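Sensor histidine kinase (Rhodopseudomonas palustris, PDB 3VA9) probably senses a signal through this four-helix sensor domain and passes it on by ATP-dependent phosphorylation of a protein histidine in a two-component pathway. Local coordinates at residues E35-G40 / R50-R55; I78-E83 / L129-R134; M92-R97 / D119-R124. All coordinates share one frame; numbering follows the deposited sequence.

Overall arrangement
The three contacts illustrate how the chemistry of helix packing varies within one four-helix bundle. Contact 1 joins helices 18-44 and 47-70, is buried, and is made of serines set against backbone, beside a tyrosine. Contacts 2 and 3 both pair helix 75-101 with helix 121-142, at centres about 17 Å apart, and both are only partly buried: the former rests on carbon packing around an imidazole, the latter on an amide, a water and a leucine methyl where a helix starts. Contacts 1 and 2 lie on opposite sides of the chain's centre, whereas contacts 1 and 3 touch, Tyr53 and Glu38 packing against the helix that carries Gln94.

Contact 1. Residues E35-G40 / R50-R55; sequences ETSERG and RDSYIR
Two antiparallel neighbours of the four-helix bundle, helices 18-44 and 47-70, meet here through Ser37, Ser52 and Tyr53, a short way from the turn that joins them. The serines are consistent with a close approach: the local axes come within 7.7 Å at an angle of 158°, and the CA atoms of Ser37 and Tyr53 are 4.9 Å apart. Ser37 CB presses directly on the opposite backbone, 3.3 Å from Tyr53 N, and also lies 3.9 Å from Tyr53 CB. Its hydroxyl, placed beside its own backbone N and anti to the carbonyl carbon (chi1 -66°), meets Ser52, with OG 3.2 Å from Ser52 CB. That oxygen bonds to the carbonyl of Glu33 one turn back, so its polar need is met within its own helix and the interface itself carries no hydrogen bond. In Tyr53, CG lies anti to the backbone N (chi1 162°), and ring atom CD1 comes 4.1 Å from Glu38 CB, obliquely. The end of the Glu38 chain leads away from helix 47-70, and the side chain packs on Leu95, Val98 and Val99 of helix 75-101, while the tyrosine side chain also rests on Leu95 and Ala34. Close serine-to-backbone packing beside an inward aromatic thus joins the first antiparallel hairpin of a four-helix bundle, the fold of this CHASE3-family sensor domain.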
loop_
_atom_site.group_PDB
_atom_site.type_symbol
_atom_site.label_atom_id
_atom_site.label_comp_id
_atom_site.label_asym_id
_atom_site.label_seq_id
_atom_site.Cartn_x
_atom_site.Cartn_y
_atom_site.Cartn_z
ATOM N N GLU A 35 5.895 3.719 2.988
ATOM C CA GLU A 35 5.788 5.069 3.521
ATOM C C GLU A 35 6.897 5.386 4.528
ATOM O O GLU A 35 7.608 6.380 4.394
ATOM C CB GLU A 35 4.421 5.271 4.175
ATOM C CG GLU A 35 4.169 6.699 4.608
ATOM C CD GLU A 35 2.902 6.820 5.413
ATOM O OE1 GLU A 35 1.848 7.072 4.802
ATOM O OE2 GLU A 35 2.958 6.647 6.653
ATOM N N THR A 36 7.057 4.532 5.532
ATOM C CA THR A 36 8.066 4.790 6.546
ATOM C C THR A 36 9.479 4.813 5.937
ATOM O O THR A 36 10.326 5.607 6.348
ATOM C CB THR A 36 7.975 3.788 7.720
ATOM O OG1 THR A 36 8.593 4.360 8.878
ATOM C CG2 THR A 36 8.673 2.468 7.377
ATOM N N SER A 37 9.725 3.966 4.942
ATOM C CA SER A 37 11.045 3.918 4.314
ATOM C C SER A 37 11.320 5.186 3.512
ATOM O O SER A 37 12.413 5.733 3.565
ATOM C CB SER A 37 11.186 2.681 3.428
ATOM O OG SER A 37 11.151 1.522 4.225
ATOM N N GLU A 38 10.315 5.651 2.783
ATOM C CA GLU A 38 10.429 6.896 2.037
ATOM C C GLU A 38 10.711 8.074 2.973
ATOM O O GLU A 38 11.573 8.902 2.700
ATOM C CB GLU A 38 9.172 7.128 1.193
ATOM C CG GLU A 38 9.024 8.537 0.659
ATOM C CD GLU A 38 8.207 9.415 1.583
ATOM O OE1 GLU A 38 6.995 9.162 1.701
ATOM O OE2 GLU A 38 8.774 10.350 2.194
ATOM N N ARG A 39 9.993 8.137 4.086
ATOM C CA ARG A 39 10.249 9.169 5.095
ATOM C C ARG A 39 11.650 9.073 5.672
ATOM O O ARG A 39 12.315 10.082 5.849
ATOM C CB ARG A 39 9.210 9.103 6.211
ATOM C CG ARG A 39 7.836 9.400 5.689
ATOM C CD ARG A 39 6.796 9.483 6.778
ATOM N NE ARG A 39 5.520 9.811 6.158
ATOM C CZ ARG A 39 4.365 9.891 6.798
ATOM N NH1 ARG A 39 4.306 9.676 8.112
ATOM N NH2 ARG A 39 3.271 10.204 6.115
ATOM N N GLY A 40 12.100 7.858 5.954
ATOM C CA GLY A 40 13.456 7.652 6.445
ATOM C C GLY A 40 14.517 8.131 5.459
ATOM O O GLY A 40 15.541 8.688 5.869
ATOM N N ARG A 50 15.941 4.017 0.974
ATOM C CA ARG A 50 15.423 3.927 -0.383
ATOM C C ARG A 50 15.268 2.473 -0.829
ATOM O O ARG A 50 14.238 2.097 -1.387
ATOM C CB ARG A 50 16.304 4.690 -1.361
ATOM C CG ARG A 50 15.656 4.850 -2.721
ATOM C CD ARG A 50 16.419 5.812 -3.612
ATOM N NE ARG A 50 15.867 5.771 -4.958
ATOM C CZ ARG A 50 16.177 4.839 -5.848
ATOM N NH1 ARG A 50 17.058 3.901 -5.524
ATOM N NH2 ARG A 50 15.621 4.850 -7.057
ATOM N N ASP A 51 16.286 1.659 -0.582
ATOM C CA ASP A 51 16.200 0.233 -0.893
ATOM C C ASP A 51 14.968 -0.396 -0.232
ATOM O O ASP A 51 14.225 -1.152 -0.867
ATOM C CB ASP A 51 17.474 -0.491 -0.453
ATOM C CG ASP A 51 18.698 -0.075 -1.268
ATOM O OD1 ASP A 51 18.516 0.550 -2.330
ATOM O OD2 ASP A 51 19.840 -0.368 -0.841
ATOM N N SER A 52 14.748 -0.066 1.040
ATOM C CA SER A 52 13.577 -0.552 1.763
ATOM C C SER A 52 12.265 -0.093 1.133
ATOM O O SER A 52 11.299 -0.852 1.085
ATOM C CB SER A 52 13.642 -0.134 3.236
ATOM O OG SER A 52 14.635 -0.897 3.897
ATOM N N TYR A 53 12.223 1.146 0.654
ATOM C CA TYR A 53 11.040 1.625 -0.051
ATOM C C TYR A 53 10.821 0.773 -1.294
ATOM O O TYR A 53 9.716 0.293 -1.531
ATOM C CB TYR A 53 11.166 3.110 -0.434
ATOM C CG TYR A 53 10.196 3.521 -1.526
ATOM C CD1 TYR A 53 8.873 3.818 -1.228
ATOM C CD2 TYR A 53 10.597 3.580 -2.855
ATOM C CE1 TYR A 53 7.980 4.170 -2.214
ATOM C CE2 TYR A 53 9.708 3.934 -3.856
ATOM C CZ TYR A 53 8.404 4.223 -3.528
ATOM O OH TYR A 53 7.518 4.575 -4.516
ATOM N N ILE A 54 11.880 0.586 -2.081
ATOM C CA ILE A 54 11.817 -0.251 -3.286
ATOM C C ILE A 54 11.354 -1.675 -2.967
ATOM O O ILE A 54 10.480 -2.217 -3.641
ATOM C CB ILE A 54 13.176 -0.290 -4.030
ATOM C CG1 ILE A 54 13.445 1.051 -4.715
ATOM C CG2 ILE A 54 13.221 -1.430 -5.062
ATOM C CD1 ILE A 54 14.876 1.230 -5.121
ATOM N N ARG A 55 11.925 -2.262 -1.917
ATOM C CA ARG A 55 11.536 -3.603 -1.487
ATOM C C ARG A 55 10.054 -3.684 -1.103
ATOM O O ARG A 55 9.338 -4.592 -1.536
ATOM C CB ARG A 55 12.413 -4.083 -0.327
ATOM C CG ARG A 55 12.112 -5.511 0.091
ATOM C CD ARG A 55 12.883 -5.952 1.325
ATOM N NE ARG A 55 12.662 -7.375 1.571
ATOM C CZ ARG A 55 13.052 -8.034 2.660
ATOM N NH1 ARG A 55 13.690 -7.406 3.639
ATOM N NH2 ARG A 55 12.795 -9.330 2.769
#

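Contact 2. Residues I78-E83 / L129-R134; sequences IAHIDE and LSVLTR
A CH-pi contact between His80 and Val131 and a leucine packed beside it make this a partly buried, carbon-based helix-helix contact, set between helices 75-101 and 121-142 on the far side of the chain's centre from the 35-40/50-55 contact. Val131 CG1 stands over the middle of the imidazole, 3.6 Å from the ring centroid and 8° off the normal, nearly equidistant from all five ring atoms. With CG1 anti to the backbone N (chi1 166°), this methyl is the branch presented to the ring, and the two side chains cross at about a right angle. The ring is also engaged at its nitrogen: His80 ND1 donates to Glu83 OE1 at 3.4 Å, a weak bond within the same helix. In this antiparallel pair of the four-helix bundle the local axes are 9.8 Å apart and make an angle of 161°, leaving room for side chains between the backbones. Leu132 uses that room. Its CD2 methyl approaches the root of the histidine, 3.5 Å from His80 CB, and comes within 4.2 Å of Ile81 N. Toward the interior the same leucine packs on Ile24 of helix 18-44 and on Leu84, whereas Ile81 turns to Leu67 and Arg68 of helix 47-70. Gln77, one turn before Ile81, adds a weak hydrogen bond from NE2 to Leu132 O.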
loop_
_atom_site.group_PDB
_atom_site.type_symbol
_atom_site.label_atom_id
_atom_site.label_comp_id
_atom_site.label_asym_id
_atom_site.label_seq_id
_atom_site.Cartn_x
_atom_site.Cartn_y
_atom_site.Cartn_z
ATOM N N ILE A 78 -12.958 -9.795 -5.880
ATOM C CA ILE A 78 -12.140 -9.336 -6.995
ATOM C C ILE A 78 -12.362 -7.846 -7.228
ATOM O O ILE A 78 -11.412 -7.104 -7.484
ATOM C CB ILE A 78 -12.446 -10.125 -8.293
ATOM C CG1 ILE A 78 -11.900 -11.552 -8.192
ATOM C CG2 ILE A 78 -11.847 -9.426 -9.513
ATOM C CD1 ILE A 78 -10.390 -11.627 -8.035
ATOM N N ALA A 79 -13.617 -7.413 -7.131
ATOM C CA ALA A 79 -13.951 -6.001 -7.286
ATOM C C ALA A 79 -13.324 -5.174 -6.165
ATOM O O ALA A 79 -12.766 -4.107 -6.409
ATOM C CB ALA A 79 -15.458 -5.805 -7.315
ATOM N N HIS A 80 -13.410 -5.675 -4.938
ATOM C CA HIS A 80 -12.815 -4.990 -3.790
ATOM C C HIS A 80 -11.295 -4.915 -3.894
ATOM O O HIS A 80 -10.687 -3.937 -3.468
ATOM C CB HIS A 80 -13.215 -5.655 -2.466
ATOM C CG HIS A 80 -14.659 -5.473 -2.108
ATOM N ND1 HIS A 80 -15.299 -4.254 -2.180
ATOM C CD2 HIS A 80 -15.581 -6.356 -1.654
ATOM C CE1 HIS A 80 -16.556 -4.396 -1.801
ATOM N NE2 HIS A 80 -16.754 -5.659 -1.476
ATOM N N ILE A 81 -10.681 -5.953 -4.451
ATOM C CA ILE A 81 -9.243 -5.940 -4.638
ATOM C C ILE A 81 -8.869 -4.970 -5.765
ATOM O O ILE A 81 -7.894 -4.219 -5.653
ATOM C CB ILE A 81 -8.670 -7.354 -4.877
ATOM C CG1 ILE A 81 -7.219 -7.422 -4.400
ATOM C CG2 ILE A 81 -8.759 -7.746 -6.329
ATOM C CD1 ILE A 81 -6.515 -8.688 -4.804
ATOM N N ASP A 82 -9.664 -4.961 -6.833
ATOM C CA ASP A 82 -9.476 -3.983 -7.897
ATOM C C ASP A 82 -9.453 -2.586 -7.305
ATOM O O ASP A 82 -8.577 -1.780 -7.617
ATOM C CB ASP A 82 -10.595 -4.074 -8.931
ATOM C CG ASP A 82 -10.426 -5.243 -9.863
ATOM O OD1 ASP A 82 -9.299 -5.773 -9.938
ATOM O OD2 ASP A 82 -11.421 -5.626 -10.521
ATOM N N GLU A 83 -10.424 -2.313 -6.440
ATOM C CA GLU A 83 -10.541 -1.007 -5.797
ATOM C C GLU A 83 -9.337 -0.664 -4.918
ATOM O O GLU A 83 -8.773 0.428 -5.036
ATOM C CB GLU A 83 -11.861 -0.915 -5.025
ATOM C CG GLU A 83 -13.063 -0.805 -5.961
ATOM C CD GLU A 83 -14.319 -1.484 -5.433
ATOM O OE1 GLU A 83 -14.417 -1.725 -4.210
ATOM O OE2 GLU A 83 -15.217 -1.769 -6.257
ATOM N N LEU A 129 -8.873 -2.050 2.977
ATOM C CA LEU A 129 -8.405 -3.314 3.535
ATOM C C LEU A 129 -9.409 -3.915 4.532
ATOM O O LEU A 129 -9.580 -5.132 4.586
ATOM C CB LEU A 129 -7.011 -3.154 4.153
ATOM C CG LEU A 129 -5.872 -3.015 3.134
ATOM C CD1 LEU A 129 -4.600 -2.577 3.808
ATOM C CD2 LEU A 129 -5.656 -4.320 2.376
ATOM N N SER A 130 -10.087 -3.065 5.299
ATOM C CA SER A 130 -11.105 -3.533 6.237
ATOM C C SER A 130 -12.269 -4.198 5.511
ATOM O O SER A 130 -12.743 -5.255 5.928
ATOM C CB SER A 130 -11.624 -2.389 7.109
ATOM O OG SER A 130 -10.621 -1.933 8.000
ATOM N N VAL A 131 -12.731 -3.572 4.433
ATOM C CA VAL A 131 -13.816 -4.132 3.635
ATOM C C VAL A 131 -13.490 -5.558 3.200
ATOM O O VAL A 131 -14.332 -6.453 3.295
ATOM C CB VAL A 131 -14.113 -3.273 2.391
ATOM C CG1 VAL A 131 -14.982 -4.041 1.414
ATOM C CG2 VAL A 131 -14.775 -1.965 2.793
ATOM N N LEU A 132 -12.262 -5.761 2.725
ATOM C CA LEU A 132 -11.801 -7.091 2.346
ATOM C C LEU A 132 -11.759 -8.052 3.542
ATOM O O LEU A 132 -12.216 -9.196 3.450
ATOM C CB LEU A 132 -10.423 -7.009 1.688
ATOM C CG LEU A 132 -10.393 -6.584 0.219
ATOM C CD1 LEU A 132 -8.985 -6.218 -0.217
ATOM C CD2 LEU A 132 -10.969 -7.681 -0.672
ATOM N N THR A 133 -11.208 -7.573 4.658
ATOM C CA THR A 133 -11.083 -8.370 5.876
ATOM C C THR A 133 -12.446 -8.787 6.427
ATOM O O THR A 133 -12.692 -9.971 6.673
ATOM C CB THR A 133 -10.310 -7.609 6.968
ATOM O OG1 THR A 133 -8.976 -7.347 6.517
ATOM C CG2 THR A 133 -10.246 -8.431 8.245
ATOM N N ARG A 134 -13.327 -7.812 6.625
ATOM C CA ARG A 134 -14.684 -8.090 7.081
ATOM C C ARG A 134 -15.404 -9.058 6.146
ATOM O O ARG A 134 -16.093 -9.969 6.600
ATOM C CB ARG A 134 -15.486 -6.795 7.251
ATOM C CG ARG A 134 -15.164 -6.044 8.538
ATOM C CD ARG A 134 -16.041 -4.812 8.724
ATOM N NE ARG A 134 -15.473 -3.625 8.089
ATOM C CZ ARG A 134 -15.853 -3.155 6.905
ATOM N NH1 ARG A 134 -16.810 -3.768 6.222
ATOM N NH2 ARG A 134 -15.277 -2.068 6.404
#

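Contact 3. Residues M92-R97 / D119-R124; sequences MAQLGR and DRLTER
Gln94 OE1 has two partners: a water donates to it at 3.0 Å, and Arg91, one turn earlier on the same helix, supplies a hydrogen bond from NH1. The water also accepts from Leu121 N, over 3.1 Å, and so bridges the amide to the first turn of helix 121-142, where a backbone N-H has no carbonyl of a preceding turn to bond. Gln94 spans the gap because its chain runs extended beyond CG (chi2 -168°), which matters when the nearest CA atoms, those of Gln94 and Leu121, are 9.4 Å apart. The amide also lies against carbon: Leu121 CD1 sits 3.4 Å from Gln94 OE1 and 3.5 Å from Gln94 CD. On the nitrogen side, Gln94 NE2 comes 3.0 Å from Asp119 OD2, with the amide and carboxylate planes turned 52° apart, and it makes a weak hydrogen bond to Ala116 O. Asp119 itself is tied to the new helix through its backbone. Arg124 NH1 donates to Asp119 O at 3.1 Å, nearly straight at 164°, in both the guanidinium and the carbonyl planes and on a lone pair. Leu121 CD2 lies over one face of that guanidinium, toward its rim. Around this polar junction, Leu121 packs on Leu87 and Met90 of helix 75-101, Thr122 meets Glu35 of helix 18-44, and Met92 packs on Leu60 of helix 47-70.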
loop_
_atom_site.group_PDB
_atom_site.type_symbol
_atom_site.label_atom_id
_atom_site.label_comp_id
_atom_site.label_asym_id
_atom_site.label_seq_id
_atom_site.Cartn_x
_atom_site.Cartn_y
_atom_site.Cartn_z
ATOM N N MET A 92 1.308 4.763 -4.131
ATOM C CA MET A 92 2.682 4.497 -4.568
ATOM C C MET A 92 3.227 5.558 -5.525
ATOM O O MET A 92 4.398 5.903 -5.464
ATOM C CB MET A 92 2.808 3.103 -5.194
ATOM C CG MET A 92 2.605 1.957 -4.195
ATOM S SD MET A 92 3.716 2.004 -2.760
ATOM C CE MET A 92 2.563 2.407 -1.450
ATOM N N ALA A 93 2.379 6.082 -6.405
ATOM C CA ALA A 93 2.809 7.141 -7.314
ATOM C C ALA A 93 3.125 8.405 -6.531
ATOM O O ALA A 93 4.039 9.139 -6.878
ATOM C CB ALA A 93 1.749 7.420 -8.385
ATOM N N GLN A 94 2.364 8.660 -5.471
ATOM C CA GLN A 94 2.663 9.787 -4.585
ATOM C C GLN A 94 4.038 9.662 -3.900
ATOM O O GLN A 94 4.861 10.567 -3.985
ATOM C CB GLN A 94 1.561 9.963 -3.526
ATOM C CG GLN A 94 0.211 10.368 -4.087
ATOM C CD GLN A 94 -0.749 10.813 -2.992
ATOM O OE1 GLN A 94 -0.751 10.266 -1.888
ATOM N NE2 GLN A 94 -1.564 11.812 -3.294
ATOM N N LEU A 95 4.261 8.549 -3.204
ATOM C CA LEU A 95 5.526 8.281 -2.510
ATOM C C LEU A 95 6.731 8.278 -3.455
ATOM O O LEU A 95 7.784 8.833 -3.137
ATOM C CB LEU A 95 5.455 6.923 -1.801
ATOM C CG LEU A 95 4.364 6.717 -0.752
ATOM C CD1 LEU A 95 4.460 5.316 -0.141
ATOM C CD2 LEU A 95 4.434 7.803 0.344
ATOM N N GLY A 96 6.565 7.643 -4.615
ATOM C CA GLY A 96 7.627 7.548 -5.608
ATOM C C GLY A 96 8.067 8.914 -6.101
ATOM O O GLY A 96 9.240 9.126 -6.405
ATOM N N ARG A 97 7.128 9.851 -6.178
ATOM C CA ARG A 97 7.453 11.210 -6.614
ATOM C C ARG A 97 8.271 11.925 -5.536
ATOM O O ARG A 97 9.233 12.628 -5.837
ATOM C CB ARG A 97 6.168 11.986 -6.935
ATOM C CG ARG A 97 6.354 13.451 -7.336
ATOM C CD ARG A 97 7.286 13.620 -8.541
ATOM N NE ARG A 97 7.125 12.560 -9.531
ATOM C CZ ARG A 97 8.068 12.212 -10.406
ATOM N NH1 ARG A 97 9.231 12.848 -10.412
ATOM N NH2 ARG A 97 7.856 11.224 -11.270
ATOM N N ASP A 119 -5.434 13.943 -0.269
ATOM C CA ASP A 119 -6.152 12.849 -0.912
ATOM C C ASP A 119 -6.535 11.751 0.077
ATOM O O ASP A 119 -7.404 10.932 -0.213
ATOM C CB ASP A 119 -5.335 12.282 -2.078
ATOM C CG ASP A 119 -5.055 13.321 -3.147
ATOM O OD1 ASP A 119 -6.018 13.770 -3.806
ATOM O OD2 ASP A 119 -3.876 13.697 -3.318
ATOM N N ARG A 120 -5.879 11.740 1.237
ATOM C CA ARG A 120 -6.207 10.810 2.317
ATOM C C ARG A 120 -6.132 9.352 1.859
ATOM O O ARG A 120 -6.859 8.487 2.354
ATOM C CB ARG A 120 -7.601 11.112 2.879
ATOM C CG ARG A 120 -7.759 12.504 3.482
ATOM C CD ARG A 120 -9.224 12.782 3.814
ATOM N NE ARG A 120 -9.442 14.125 4.352
ATOM C CZ ARG A 120 -10.643 14.643 4.606
ATOM N NH1 ARG A 120 -11.739 13.933 4.369
ATOM N NH2 ARG A 120 -10.751 15.871 5.096
ATOM N N LEU A 121 -5.247 9.086 0.909
ATOM C CA LEU A 121 -5.113 7.749 0.350
ATOM C C LEU A 121 -4.822 6.704 1.425
ATOM O O LEU A 121 -5.266 5.557 1.327
ATOM C CB LEU A 121 -4.038 7.746 -0.737
ATOM C CG LEU A 121 -4.557 8.401 -2.019
ATOM C CD1 LEU A 121 -3.448 8.600 -3.073
ATOM C CD2 LEU A 121 -5.711 7.574 -2.560
ATOM N N THR A 122 -4.091 7.117 2.454
ATOM C CA THR A 122 -3.760 6.242 3.575
ATOM C C THR A 122 -5.008 5.785 4.344
ATOM O O THR A 122 -5.205 4.595 4.580
ATOM C CB THR A 122 -2.786 6.944 4.534
ATOM O OG1 THR A 122 -1.539 7.162 3.863
ATOM C CG2 THR A 122 -2.550 6.097 5.778
ATOM N N GLU A 123 -5.851 6.733 4.727
ATOM C CA GLU A 123 -7.118 6.409 5.366
ATOM C C GLU A 123 -7.960 5.536 4.445
ATOM O O GLU A 123 -8.552 4.548 4.880
ATOM C CB GLU A 123 -7.897 7.685 5.708
ATOM C CG GLU A 123 -7.258 8.562 6.784
ATOM C CD GLU A 123 -6.132 9.442 6.256
ATOM O OE1 GLU A 123 -5.847 9.409 5.039
ATOM O OE2 GLU A 123 -5.532 10.177 7.068
ATOM N N ARG A 124 -8.012 5.912 3.169
ATOM C CA ARG A 124 -8.865 5.229 2.203
ATOM C C ARG A 124 -8.409 3.790 1.972
ATOM O O ARG A 124 -9.233 2.881 1.839
ATOM C CB ARG A 124 -8.937 6.017 0.894
ATOM C CG ARG A 124 -9.771 7.291 0.999
ATOM C CD ARG A 124 -9.446 8.276 -0.104
ATOM N NE ARG A 124 -9.952 7.859 -1.408
ATOM C CZ ARG A 124 -9.666 8.481 -2.547
ATOM N NH1 ARG A 124 -8.858 9.534 -2.539
ATOM N NH2 ARG A 124 -10.171 8.046 -3.694
HETATM O O HOH W 1 -2.864 10.828 0.129
#